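Esterase (PDB 3DOH) hydrolyses carboxylic esters as a thermostable enzyme that joins an immunoglobulin-like domain to an alpha/beta-hydrolase domain. Local coordinates at residues Lys14-Gly19 / Gly196-Val201; Glu18-Cys23 / Ser92-Phe97; Phe149-Thr154 / Val247-Arg252; Phe179-Gly184 / Ala218-Pro223. All coordinates share one frame; numbering follows the deposited sequence.

Interaction 1 of 4, residues Lys14-Gly19 / Gly196-Val201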
loop_
_atom_site.group_PDB
_atom_site.type_symbol
_atom_site.label_atom_id
_atom_site.label_comp_id
_atom_site.label_asym_id
_atom_site.label_seq_id
_atom_site.Cartn_x
_atom_site.Cartn_y
_atom_site.Cartn_z
ATOM N N LYS A 14 5.347 -20.329 25.236
ATOM C CA LYS A 14 4.188 -19.962 25.996
ATOM C C LYS A 14 2.993 -20.519 25.224
ATOM O O LYS A 14 3.025 -20.579 23.969
ATOM C CB LYS A 14 4.156 -18.449 26.052
ATOM C CG LYS A 14 3.075 -17.854 26.902
ATOM C CD LYS A 14 2.709 -16.513 26.338
ATOM C CE LYS A 14 2.197 -15.575 27.392
ATOM N NZ LYS A 14 3.327 -15.046 28.205
ATOM N N VAL A 15 1.934 -20.921 25.916
ATOM C CA VAL A 15 0.809 -21.483 25.171
ATOM C C VAL A 15 -0.168 -20.364 24.783
ATOM O O VAL A 15 -0.806 -19.731 25.667
ATOM C CB VAL A 15 0.090 -22.658 25.919
ATOM C CG1 VAL A 15 -1.015 -23.269 25.061
ATOM C CG2 VAL A 15 1.093 -23.738 26.352
ATOM N N PHE A 16 -0.272 -20.121 23.470
ATOM C CA PHE A 16 -1.169 -19.098 22.940
ATOM C C PHE A 16 -2.478 -19.754 22.454
ATOM O O PHE A 16 -2.530 -20.988 22.253
ATOM C CB PHE A 16 -0.503 -18.322 21.805
ATOM C CG PHE A 16 0.617 -17.450 22.248
ATOM C CD1 PHE A 16 1.937 -17.919 22.215
ATOM C CD2 PHE A 16 0.367 -16.158 22.742
ATOM C CE1 PHE A 16 2.999 -17.114 22.656
ATOM C CE2 PHE A 16 1.402 -15.354 23.190
ATOM C CZ PHE A 16 2.718 -15.806 23.134
ATOM N N PRO A 17 -3.542 -18.942 22.235
ATOM C CA PRO A 17 -4.800 -19.609 21.914
ATOM C C PRO A 17 -4.702 -20.677 20.809
ATOM O O PRO A 17 -5.411 -21.690 20.876
ATOM C CB PRO A 17 -5.722 -18.439 21.552
ATOM C CG PRO A 17 -5.198 -17.306 22.422
ATOM C CD PRO A 17 -3.700 -17.466 22.280
ATOM N N GLU A 18 -3.824 -20.489 19.822
ATOM C CA GLU A 18 -3.708 -21.485 18.738
ATOM C C GLU A 18 -2.563 -22.488 18.990
ATOM O O GLU A 18 -2.127 -23.201 18.074
ATOM C CB GLU A 18 -3.553 -20.805 17.381
ATOM C CG GLU A 18 -4.376 -19.492 17.229
ATOM C CD GLU A 18 -3.530 -18.203 17.346
ATOM O OE1 GLU A 18 -3.396 -17.633 18.492
ATOM O OE2 GLU A 18 -2.995 -17.773 16.272
ATOM N N GLY A 19 -2.090 -22.536 20.242
ATOM C CA GLY A 19 -1.055 -23.458 20.652
ATOM C C GLY A 19 0.244 -22.816 21.075
ATOM O O GLY A 19 0.364 -21.577 21.118
ATOM N N GLY A 196 -1.211 -27.842 22.860
ATOM C CA GLY A 196 -1.932 -27.638 21.605
ATOM C C GLY A 196 -2.894 -26.467 21.622
ATOM O O GLY A 196 -3.144 -25.882 20.582
ATOM N N ASN A 197 -3.413 -26.106 22.798
ATOM C CA ASN A 197 -4.319 -24.946 22.985
ATOM C C ASN A 197 -4.347 -24.529 24.476
ATOM O O ASN A 197 -3.608 -25.102 25.267
ATOM C CB ASN A 197 -5.707 -25.293 22.475
ATOM C CG ASN A 197 -6.162 -26.645 22.964
ATOM O OD1 ASN A 197 -6.556 -27.516 22.165
ATOM N ND2 ASN A 197 -6.122 -26.843 24.291
ATOM N N ARG A 198 -5.172 -23.559 24.862
ATOM C CA ARG A 198 -5.108 -22.993 26.201
ATOM C C ARG A 198 -6.017 -23.791 27.143
ATOM O O ARG A 198 -6.334 -23.369 28.261
ATOM C CB ARG A 198 -5.473 -21.492 26.183
ATOM C CG ARG A 198 -4.335 -20.471 25.814
ATOM C CD ARG A 198 -4.362 -19.188 26.714
ATOM N NE ARG A 198 -3.013 -18.611 26.925
ATOM C CZ ARG A 198 -2.553 -17.436 26.417
ATOM N NH1 ARG A 198 -3.332 -16.644 25.650
ATOM N NH2 ARG A 198 -1.289 -17.027 26.671
ATOM N N GLY A 199 -6.421 -24.980 26.691
ATOM C CA GLY A 199 -7.412 -25.811 27.411
ATOM C C GLY A 199 -7.065 -26.205 28.829
ATOM O O GLY A 199 -7.948 -26.275 29.706
ATOM N N ALA A 200 -5.780 -26.461 29.073
ATOM C CA ALA A 200 -5.343 -26.909 30.401
ATOM C C ALA A 200 -4.835 -25.711 31.190
ATOM O O ALA A 200 -5.109 -25.534 32.362
ATOM C CB ALA A 200 -4.244 -27.967 30.277
ATOM N N VAL A 201 -4.127 -24.868 30.474
ATOM C CA VAL A 201 -3.232 -23.908 31.023
ATOM C C VAL A 201 -3.943 -22.629 31.488
ATOM O O VAL A 201 -3.531 -21.976 32.451
ATOM C CB VAL A 201 -2.201 -23.670 29.898
ATOM C CG1 VAL A 201 -2.140 -22.238 29.437
ATOM C CG2 VAL A 201 -0.878 -24.364 30.186
HETATM O O HOH W 1 -6.983 -22.285 22.991
#

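Interaction 2 of 4, residues Glu18-Cys23 / Ser92-Phe97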
loop_
_atom_site.group_PDB
_atom_site.type_symbol
_atom_site.label_atom_id
_atom_site.label_comp_id
_atom_site.label_asym_id
_atom_site.label_seq_id
_atom_site.Cartn_x
_atom_site.Cartn_y
_atom_site.Cartn_z
ATOM N N GLU A 18 -3.824 -20.489 19.822
ATOM C CA GLU A 18 -3.708 -21.485 18.738
ATOM C C GLU A 18 -2.563 -22.488 18.990
ATOM O O GLU A 18 -2.127 -23.201 18.074
ATOM C CB GLU A 18 -3.553 -20.805 17.381
ATOM C CG GLU A 18 -4.376 -19.492 17.229
ATOM C CD GLU A 18 -3.530 -18.203 17.346
ATOM O OE1 GLU A 18 -3.396 -17.633 18.492
ATOM O OE2 GLU A 18 -2.995 -17.773 16.272
ATOM N N GLY A 19 -2.090 -22.536 20.242
ATOM C CA GLY A 19 -1.055 -23.458 20.652
ATOM C C GLY A 19 0.244 -22.816 21.075
ATOM O O GLY A 19 0.364 -21.577 21.118
ATOM N N GLU A 20 1.225 -23.661 21.378
ATOM C CA GLU A 20 2.460 -23.223 22.010
ATOM C C GLU A 20 3.430 -22.661 20.980
ATOM O O GLU A 20 3.690 -23.277 19.946
ATOM C CB GLU A 20 3.113 -24.381 22.769
ATOM C CG GLU A 20 4.488 -24.058 23.330
ATOM C CD GLU A 20 5.335 -25.297 23.546
ATOM O OE1 GLU A 20 5.200 -26.256 22.756
ATOM O OE2 GLU A 20 6.134 -25.312 24.505
ATOM N N LYS A 21 3.962 -21.481 21.276
ATOM C CA LYS A 21 4.841 -20.778 20.375
ATOM C C LYS A 21 6.056 -20.381 21.173
ATOM O O LYS A 21 5.971 -20.153 22.387
ATOM C CB LYS A 21 4.226 -19.489 19.845
ATOM C CG LYS A 21 2.872 -19.512 19.078
ATOM C CD LYS A 21 2.595 -18.072 18.573
ATOM C CE LYS A 21 1.368 -17.965 17.730
ATOM N NZ LYS A 21 1.533 -18.681 16.447
ATOM N N VAL A 22 7.185 -20.284 20.487
ATOM C CA VAL A 22 8.366 -19.663 21.058
ATOM C C VAL A 22 8.176 -18.132 20.950
ATOM O O VAL A 22 8.154 -17.580 19.836
ATOM C CB VAL A 22 9.653 -20.038 20.291
ATOM C CG1 VAL A 22 10.843 -19.556 21.047
ATOM C CG2 VAL A 22 9.762 -21.512 20.086
ATOM N N CYS A 23 8.075 -17.474 22.108
ATOM C CA CYS A 23 7.764 -16.052 22.195
ATOM C C CYS A 23 8.977 -15.237 22.615
ATOM O O CYS A 23 9.041 -14.038 22.379
ATOM C CB CYS A 23 6.602 -15.810 23.160
ATOM S SG CYS A 23 6.992 -16.221 24.852
ATOM N N SER A 92 6.459 -19.658 14.219
ATOM C CA SER A 92 6.467 -19.536 15.654
ATOM C C SER A 92 5.928 -20.772 16.414
ATOM O O SER A 92 6.497 -21.156 17.444
ATOM C CB SER A 92 5.798 -18.237 16.092
ATOM O OG SER A 92 4.561 -18.025 15.449
ATOM N N ASN A 93 4.869 -21.402 15.896
ATOM C CA ASN A 93 4.272 -22.618 16.467
ATOM C C ASN A 93 5.260 -23.733 16.691
ATOM O O ASN A 93 6.158 -23.928 15.894
ATOM C CB ASN A 93 3.154 -23.112 15.576
ATOM C CG ASN A 93 1.935 -22.185 15.615
ATOM O OD1 ASN A 93 1.184 -22.150 16.590
ATOM N ND2 ASN A 93 1.744 -21.414 14.546
ATOM N N THR A 94 5.109 -24.469 17.780
ATOM C CA THR A 94 5.989 -25.624 18.015
ATOM C C THR A 94 5.403 -26.915 17.423
ATOM O O THR A 94 6.109 -27.921 17.246
ATOM C CB THR A 94 6.349 -25.802 19.511
ATOM O OG1 THR A 94 5.154 -25.951 20.267
ATOM C CG2 THR A 94 7.095 -24.592 20.018
ATOM N N ILE A 95 4.125 -26.867 17.082
ATOM C CA ILE A 95 3.415 -28.071 16.739
ATOM C C ILE A 95 3.041 -28.046 15.279
ATOM O O ILE A 95 2.254 -27.206 14.859
ATOM C CB ILE A 95 2.139 -28.251 17.612
ATOM C CG1 ILE A 95 2.521 -28.300 19.103
ATOM C CG2 ILE A 95 1.322 -29.496 17.136
ATOM C CD1 ILE A 95 1.347 -28.322 20.080
ATOM N N VAL A 96 3.587 -28.968 14.500
ATOM C CA VAL A 96 3.123 -29.104 13.128
ATOM C C VAL A 96 1.954 -30.096 13.076
ATOM O O VAL A 96 2.044 -31.214 13.592
ATOM C CB VAL A 96 4.275 -29.379 12.077
ATOM C CG1 VAL A 96 4.713 -30.834 12.084
ATOM C CG2 VAL A 96 3.850 -28.928 10.643
ATOM N N PHE A 97 0.847 -29.617 12.501
ATOM C CA PHE A 97 -0.353 -30.405 12.242
ATOM C C PHE A 97 -0.061 -31.375 11.121
ATOM O O PHE A 97 -0.203 -31.012 9.966
ATOM C CB PHE A 97 -1.537 -29.517 11.762
ATOM C CG PHE A 97 -1.910 -28.391 12.704
ATOM C CD1 PHE A 97 -2.336 -28.657 14.020
ATOM C CD2 PHE A 97 -1.859 -27.051 12.262
ATOM C CE1 PHE A 97 -2.689 -27.612 14.904
ATOM C CE2 PHE A 97 -2.201 -25.980 13.126
ATOM C CZ PHE A 97 -2.623 -26.268 14.462
HETATM O O HOH W 2 2.304 -24.781 18.316
#

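Interaction 3 of 4, residues Phe149-Thr154 / Val247-Arg252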
loop_
_atom_site.group_PDB
_atom_site.type_symbol
_atom_site.label_atom_id
_atom_site.label_comp_id
_atom_site.label_asym_id
_atom_site.label_seq_id
_atom_site.Cartn_x
_atom_site.Cartn_y
_atom_site.Cartn_z
ATOM N N PHE A 149 -0.192 -43.139 34.784
ATOM C CA PHE A 149 -0.988 -43.987 35.613
ATOM C C PHE A 149 -1.131 -45.271 34.861
ATOM O O PHE A 149 -1.288 -45.255 33.635
ATOM C CB PHE A 149 -2.342 -43.324 35.849
ATOM C CG PHE A 149 -3.441 -44.259 36.295
ATOM C CD1 PHE A 149 -3.596 -44.575 37.624
ATOM C CD2 PHE A 149 -4.336 -44.783 35.375
ATOM C CE1 PHE A 149 -4.620 -45.410 38.044
ATOM C CE2 PHE A 149 -5.369 -45.614 35.776
ATOM C CZ PHE A 149 -5.503 -45.934 37.114
ATOM N N LYS A 150 -1.033 -46.393 35.577
ATOM C CA LYS A 150 -1.300 -47.709 34.961
ATOM C C LYS A 150 -2.633 -48.269 35.482
ATOM O O LYS A 150 -2.773 -48.588 36.663
ATOM C CB LYS A 150 -0.105 -48.701 35.089
ATOM C CG LYS A 150 0.728 -48.693 36.433
ATOM C CD LYS A 150 1.601 -49.993 36.597
ATOM C CE LYS A 150 2.769 -49.853 37.622
ATOM N NZ LYS A 150 2.471 -50.375 39.007
ATOM N N ASP A 151 -3.620 -48.319 34.595
ATOM C CA ASP A 151 -4.965 -48.768 34.925
ATOM C C ASP A 151 -4.908 -50.272 35.232
ATOM O O ASP A 151 -4.657 -51.064 34.337
ATOM C CB ASP A 151 -5.879 -48.448 33.728
ATOM C CG ASP A 151 -7.329 -48.924 33.915
ATOM O OD1 ASP A 151 -7.543 -50.006 34.519
ATOM O OD2 ASP A 151 -8.256 -48.219 33.427
ATOM N N PRO A 152 -5.128 -50.674 36.505
ATOM C CA PRO A 152 -4.827 -52.060 36.935
ATOM C C PRO A 152 -5.870 -53.094 36.464
ATOM O O PRO A 152 -5.579 -54.310 36.446
ATOM C CB PRO A 152 -4.838 -51.951 38.464
ATOM C CG PRO A 152 -5.851 -50.898 38.736
ATOM C CD PRO A 152 -5.705 -49.880 37.612
ATOM N N GLU A 153 -7.065 -52.584 36.123
ATOM C CA GLU A 153 -8.167 -53.347 35.508
ATOM C C GLU A 153 -7.947 -53.633 33.988
ATOM O O GLU A 153 -8.365 -54.693 33.508
ATOM C CB GLU A 153 -9.536 -52.660 35.751
ATOM C CG GLU A 153 -10.756 -53.460 35.191
ATOM C CD GLU A 153 -12.167 -52.813 35.414
ATOM O OE1 GLU A 153 -12.482 -52.338 36.547
ATOM O OE2 GLU A 153 -12.972 -52.820 34.440
ATOM N N THR A 154 -7.298 -52.709 33.249
ATOM C CA THR A 154 -7.148 -52.828 31.769
ATOM C C THR A 154 -5.759 -52.694 31.108
ATOM O O THR A 154 -5.698 -52.698 29.880
ATOM C CB THR A 154 -8.082 -51.847 30.966
ATOM O OG1 THR A 154 -7.478 -50.547 30.893
ATOM C CG2 THR A 154 -9.506 -51.752 31.550
ATOM N N VAL A 247 -9.058 -42.194 32.967
ATOM C CA VAL A 247 -9.180 -40.823 33.543
ATOM C C VAL A 247 -10.026 -40.761 34.828
ATOM O O VAL A 247 -9.663 -40.120 35.814
ATOM C CB VAL A 247 -9.757 -39.825 32.511
ATOM C CG1 VAL A 247 -10.020 -38.454 33.132
ATOM C CG2 VAL A 247 -8.846 -39.722 31.314
ATOM N N ILE A 248 -11.157 -41.447 34.835
ATOM C CA ILE A 248 -11.943 -41.473 36.064
ATOM C C ILE A 248 -11.157 -42.004 37.272
ATOM O O ILE A 248 -11.106 -41.370 38.329
ATOM C CB ILE A 248 -13.232 -42.246 35.883
ATOM C CG1 ILE A 248 -14.044 -41.592 34.772
ATOM C CG2 ILE A 248 -13.997 -42.274 37.182
ATOM C CD1 ILE A 248 -14.466 -40.159 35.085
ATOM N N LYS A 249 -10.526 -43.156 37.086
ATOM C CA LYS A 249 -9.746 -43.791 38.144
ATOM C C LYS A 249 -8.697 -42.830 38.622
ATOM O O LYS A 249 -8.387 -42.773 39.788
ATOM C CB LYS A 249 -9.101 -45.082 37.633
ATOM C CG LYS A 249 -10.095 -46.195 37.386
ATOM C CD LYS A 249 -9.463 -47.303 36.585
ATOM C CE LYS A 249 -10.518 -48.355 36.230
ATOM N NZ LYS A 249 -9.976 -49.462 35.345
ATOM N N ILE A 250 -8.177 -42.025 37.713
ATOM C CA ILE A 250 -7.156 -41.074 38.113
ATOM C C ILE A 250 -7.706 -39.839 38.849
ATOM O O ILE A 250 -7.043 -39.336 39.774
ATOM C CB ILE A 250 -6.075 -40.867 37.003
ATOM C CG1 ILE A 250 -5.586 -39.455 36.874
ATOM C CG2 ILE A 250 -6.551 -41.340 35.608
ATOM C CD1 ILE A 250 -4.831 -39.402 35.568
ATOM N N ILE A 251 -8.928 -39.408 38.517
ATOM C CA ILE A 251 -9.623 -38.408 39.348
ATOM C C ILE A 251 -9.691 -38.911 40.797
ATOM O O ILE A 251 -9.424 -38.165 41.752
ATOM C CB ILE A 251 -11.019 -38.005 38.761
ATOM C CG1 ILE A 251 -10.822 -37.054 37.570
ATOM C CG2 ILE A 251 -11.910 -37.320 39.798
ATOM C CD1 ILE A 251 -11.971 -37.045 36.587
ATOM N N ARG A 252 -9.991 -40.203 40.948
ATOM C CA ARG A 252 -10.115 -40.815 42.292
ATOM C C ARG A 252 -8.797 -40.927 43.000
ATOM O O ARG A 252 -8.760 -40.748 44.205
ATOM C CB ARG A 252 -10.813 -42.165 42.260
ATOM C CG ARG A 252 -12.122 -42.082 41.531
ATOM C CD ARG A 252 -13.024 -43.287 41.818
ATOM N NE ARG A 252 -14.420 -42.935 41.553
ATOM C CZ ARG A 252 -15.201 -43.565 40.676
ATOM N NH1 ARG A 252 -14.721 -44.623 39.988
ATOM N NH2 ARG A 252 -16.462 -43.149 40.497
#

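Interaction 4 of 4, residues Phe179-Gly184 / Ala218-Pro223. With SO4 (sulfate ion), chain C.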
loop_
_atom_site.group_PDB
_atom_site.type_symbol
_atom_site.label_atom_id
_atom_site.label_comp_id
_atom_site.label_asym_id
_atom_site.label_seq_id
_atom_site.Cartn_x
_atom_site.Cartn_y
_atom_site.Cartn_z
ATOM N N PHE A 179 -9.191 -31.524 31.995
ATOM C CA PHE A 179 -9.255 -31.191 30.573
ATOM C C PHE A 179 -9.024 -32.404 29.663
ATOM O O PHE A 179 -7.984 -33.105 29.775
ATOM C CB PHE A 179 -8.227 -30.092 30.228
ATOM C CG PHE A 179 -8.054 -29.874 28.730
ATOM C CD1 PHE A 179 -9.142 -29.481 27.935
ATOM C CD2 PHE A 179 -6.827 -30.103 28.116
ATOM C CE1 PHE A 179 -9.008 -29.318 26.557
ATOM C CE2 PHE A 179 -6.692 -29.946 26.737
ATOM C CZ PHE A 179 -7.799 -29.558 25.956
ATOM N N LEU A 180 -9.961 -32.643 28.746
ATOM C CA LEU A 180 -9.763 -33.688 27.738
ATOM C C LEU A 180 -9.423 -33.094 26.381
ATOM O O LEU A 180 -10.240 -32.378 25.783
ATOM C CB LEU A 180 -11.005 -34.535 27.608
ATOM C CG LEU A 180 -11.541 -35.116 28.904
ATOM C CD1 LEU A 180 -12.903 -35.811 28.608
ATOM C CD2 LEU A 180 -10.507 -36.071 29.566
ATOM N N HIS A 181 -8.224 -33.391 25.876
ATOM C CA HIS A 181 -7.754 -32.802 24.618
ATOM C C HIS A 181 -8.416 -33.438 23.389
ATOM O O HIS A 181 -9.109 -34.468 23.479
ATOM C CB HIS A 181 -6.264 -32.983 24.529
ATOM C CG HIS A 181 -5.872 -34.410 24.404
ATOM N ND1 HIS A 181 -6.063 -35.124 23.241
ATOM C CD2 HIS A 181 -5.372 -35.283 25.310
ATOM C CE1 HIS A 181 -5.657 -36.367 23.423
ATOM N NE2 HIS A 181 -5.238 -36.493 24.670
ATOM N N GLY A 182 -8.165 -32.835 22.230
ATOM C CA GLY A 182 -8.770 -33.266 20.970
ATOM C C GLY A 182 -7.910 -34.311 20.277
ATOM O O GLY A 182 -6.801 -34.599 20.742
ATOM N N ALA A 183 -8.400 -34.856 19.157
ATOM C CA ALA A 183 -7.716 -35.929 18.442
ATOM C C ALA A 183 -6.269 -35.613 18.198
ATOM O O ALA A 183 -5.406 -36.457 18.439
ATOM C CB ALA A 183 -8.406 -36.256 17.146
ATOM N N GLY A 184 -5.995 -34.393 17.750
ATOM C CA GLY A 184 -4.658 -34.058 17.274
ATOM C C GLY A 184 -3.605 -34.094 18.353
ATOM O O GLY A 184 -2.432 -34.271 18.069
ATOM N N ALA A 218 -4.775 -32.895 33.218
ATOM C CA ALA A 218 -4.786 -32.928 31.773
ATOM C C ALA A 218 -4.224 -34.270 31.362
ATOM O O ALA A 218 -3.011 -34.461 31.304
ATOM C CB ALA A 218 -3.942 -31.785 31.219
ATOM N N PRO A 219 -5.092 -35.243 31.172
ATOM C CA PRO A 219 -4.711 -36.549 30.627
ATOM C C PRO A 219 -4.456 -36.626 29.120
ATOM O O PRO A 219 -5.099 -35.914 28.346
ATOM C CB PRO A 219 -5.890 -37.454 31.025
ATOM C CG PRO A 219 -7.023 -36.539 31.168
ATOM C CD PRO A 219 -6.475 -35.214 31.647
ATOM N N GLN A 220 -3.531 -37.510 28.712
ATOM C CA GLN A 220 -3.281 -37.762 27.272
ATOM C C GLN A 220 -3.743 -39.111 26.785
ATOM O O GLN A 220 -3.440 -40.141 27.380
ATOM C CB GLN A 220 -1.805 -37.630 26.915
ATOM C CG GLN A 220 -1.522 -37.994 25.462
ATOM C CD GLN A 220 -0.129 -37.566 25.029
ATOM O OE1 GLN A 220 0.854 -37.830 25.722
ATOM N NE2 GLN A 220 -0.040 -36.880 23.885
ATOM N N CYS A 221 -4.490 -39.107 25.686
ATOM C CA CYS A 221 -5.063 -40.334 25.145
ATOM C C CYS A 221 -4.307 -40.796 23.904
ATOM O O CYS A 221 -3.770 -39.981 23.153
ATOM C CB CYS A 221 -6.544 -40.134 24.814
ATOM S SG CYS A 221 -7.160 -41.185 23.478
ATOM N N PRO A 222 -4.268 -42.108 23.694
ATOM C CA PRO A 222 -3.124 -42.750 23.040
ATOM C C PRO A 222 -3.447 -43.158 21.607
ATOM O O PRO A 222 -4.569 -43.580 21.325
ATOM C CB PRO A 222 -2.888 -43.993 23.900
ATOM C CG PRO A 222 -4.224 -44.309 24.469
ATOM C CD PRO A 222 -4.896 -42.985 24.698
ATOM N N PRO A 223 -2.470 -43.031 20.715
ATOM C CA PRO A 223 -2.690 -42.387 19.416
ATOM C C PRO A 223 -3.787 -43.085 18.617
ATOM O O PRO A 223 -4.355 -42.490 17.701
ATOM C CB PRO A 223 -1.342 -42.555 18.715
ATOM C CG PRO A 223 -0.353 -42.617 19.824
ATOM C CD PRO A 223 -1.047 -43.326 20.954
HETATM S S SO4 C . -9.376 -32.452 17.030
HETATM O O1 SO4 C . -8.699 -33.096 15.903
HETATM O O2 SO4 C . -8.327 -31.730 17.806
HETATM O O3 SO4 C . -10.107 -33.488 17.797
HETATM O O4 SO4 C . -10.361 -31.511 16.539
HETATM O O HOH W 3 -6.488 -33.801 27.924
#

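Interaction 1 of 4, residues Lys14-Gly19 / Gly196-Val201
At the junction of the two domains, the hairpin turn joining strands 8-16 and 19-29 of the immunoglobulin-like domain meets the hydrolase loop that follows helix 192-195, with Arg-198 laid across Val-15, Phe-16 and Pro-17. Pro-17 and Glu-18 fill the corners of a type I turn, closed by Phe-16 N to Gly-19 O and Gly-19 N to Phe-16 O bonds; the restricted phi of proline suits the first corner. Gly-19, at phi 115°, adopts a backbone shape that suits a residue without a CB, and its CA lies 3.2 Å from Gly-196 O. The flat guanidinium of Arg-198 has one face over the backbone, with Phe-16 CA 4.1 Å above its centre. Val-15 O lies over that same face, where the angle is too poor for a hydrogen bond from NE. Lys-14 CE comes up at the edge of the group, 3.8 Å from NH2, and Pro-17 runs alongside, its CD 3.5 Å from NH1. The charged end of Arg-198 finds its salt-bridge partner in Glu-347 of the second subunit, while Lys-14 NZ pairs with a bound sulfate. With CG1 of Val-15 swung opposite its own backbone N (chi1 -176°), that methyl is carried to 3.2 Å from Asn-197 O; Val-15 CB rests 4.2 Å from Val-201 CG1. A water takes the N-H of Arg-198 and donates to Pro-17 O at 2.7 Å. Backbone contacts, one arginine face and a bridging water thus make up a docking surface between a beta-hairpin tip and a neighbouring domain.

Interaction 2 of 4, residues Glu18-Cys23 / Ser92-Phe97
Glu-20 and Thr-94 form the dense half of this contact, whereas its looser side, toward solvent, lies at Asn-93 and Glu-18. In the dense half the backbone and side chain of Thr-94 both turn to Glu-20. Thr-94 N donates to Glu-20 O at 2.9 Å, nearly in line with the carbonyl bond. Its hydroxyl, held between the backbone N and the carbonyl carbon (chi1 58°), donates to Glu-20 OE1 at 2.5 Å, coming from above the carboxylate plane, 38° out of it. The methyl CG2 of Thr-94 stays beside Glu-20 and also packs 4.1 Å from CG2 of Val-22, the two side chains crossing at about a right angle. The buried carboxylate is well supplied, since Arg-105 forms a salt bridge to OE1 and Tyr-191 and Thr-13 bond OE2. A water donates to Glu-20 O and accepts from Ile-95 N. Val-22 N gives a bond of 3.2 Å to Ser-92 O, completing the pair of bonds that flank Lys-21 and Asn-93. Toward the looser side, Lys-21, itself buried, lies alongside the partly exposed Asn-93, and its NZ reaches Ser-92 OG at 3.3 Å, a hydroxyl also bonded to Asp-89 O. Glu-18, farther along, is exposed at the rim. Lys-21 and Asn-93 form a non-hydrogen-bonded pair of a single antiparallel bridge, by which a loop after strand 80-85 lies along strand 19-29, in a beta-sheet of the immunoglobulin-like domain.

Interaction 3 of 4, residues Phe149-Thr154 / Val247-Arg252
Lys-249 runs from helix 242-257 toward the turn after strand 144-150; its CB meets an aromatic ring, and everything from CD outward meets a carboxylate. That CB, close to the helix, touches the Phe-149 ring, 3.7 Å from CZ, with the two side chains crossing at about a right angle. Beyond CG the chain is extended, which carries it past the ring to the carboxylate of Asp-151: CD is 3.5 Å from OD2, and CE only slightly farther from the same oxygen. At the tip NZ forms a salt bridge to Asp-151 OD1 at 2.6 Å, on the syn side, plus a weaker bond to OD2. The contact ties the helix against the edge strand of the alpha/beta-hydrolase sheet, where Phe-149 and Ile-250 also touch Tyr-160 of strand 157-163. Asp-151 suits the turn: in an Asx motif its OD1 accepts Thr-154 N at 3.0 Å from the face of the carboxylate opposite to NZ. Glu-153 adds a second, more distant negative charge, its OE1 4.0 Å from NZ. Beside the lysine, Ile-250 sets CG2 over one face of the Phe-149 ring, 4.1 Å above its plane and toward the rim.

Interaction 4 of 4, residues Phe179-Gly184 / Ala218-Pro223
His-181 stands with its ring edge toward the backbone of Pro-219 to Cys-221, so that the groups it meets there lie near the ring plane. Cys-221 N donates to its NE2 at 2.9 Å in a nearly straight bond (167°), only 5° out of the plane. Beside it on the same edge, His-181 CD2 approaches Pro-219 O at 3.1 Å. From the other nitrogen, His-181 ND1 donates to Gly-182 O at 2.7 Å, close to the ring plane. With CG placed between its backbone N and carbonyl carbon (chi1 66°), the ring bends back to its own loop as well as across to the other one. Trp-227 meets it edge-to-face. At the ends of strands 174-180 and 215-219, which run parallel, Leu-180 and Pro-219 meet at a slant, CD2 to CG 3.9 Å. Pro-219 has no N-H to donate; its CD lies 3.2 Å from Phe-179 O, which takes a bond from a water instead. That water bridges the backbones, accepting from His-181 N and donating to Pro-219 O. Ala-183 N donates to sulfate O3 at 2.6 Å, and the anion also bonds Ser-271 and His-359 of the probable triad. Bonds at both nitrogens fix the ring's rotation and hold the loop, whose Ala-183 N-H faces the anion as in an oxyanion hole; an accepting NE2 and donating ND1 are consistent with a neutral ring protonated on ND1.

Interactions 1 and 2 share Glu-18 and Gly-19, and their centres lie 9 Å apart on neighbouring strands of the immunoglobulin-like domain, linked by a probable hydrogen bond from Lys-14 N to Lys-21 O at 2.9 Å. Interaction 1 then passes into the hydrolase core: Ala-200 CB packs 3.9 Å from Ala-218 CB of interaction 4, and Asn-197 lies near the probable Ser-His-Asp triad. Interaction 4 approaches that site most directly, through the sulfate shared with Ser-271 and His-359. On the helix 242-257 side, Val-247 CG2 of interaction 3 touches Pro-219 CG of interaction 4 at 3.7 Å. Interactions 2 and 3 are the most distant pair, with centres about 31 Å apart.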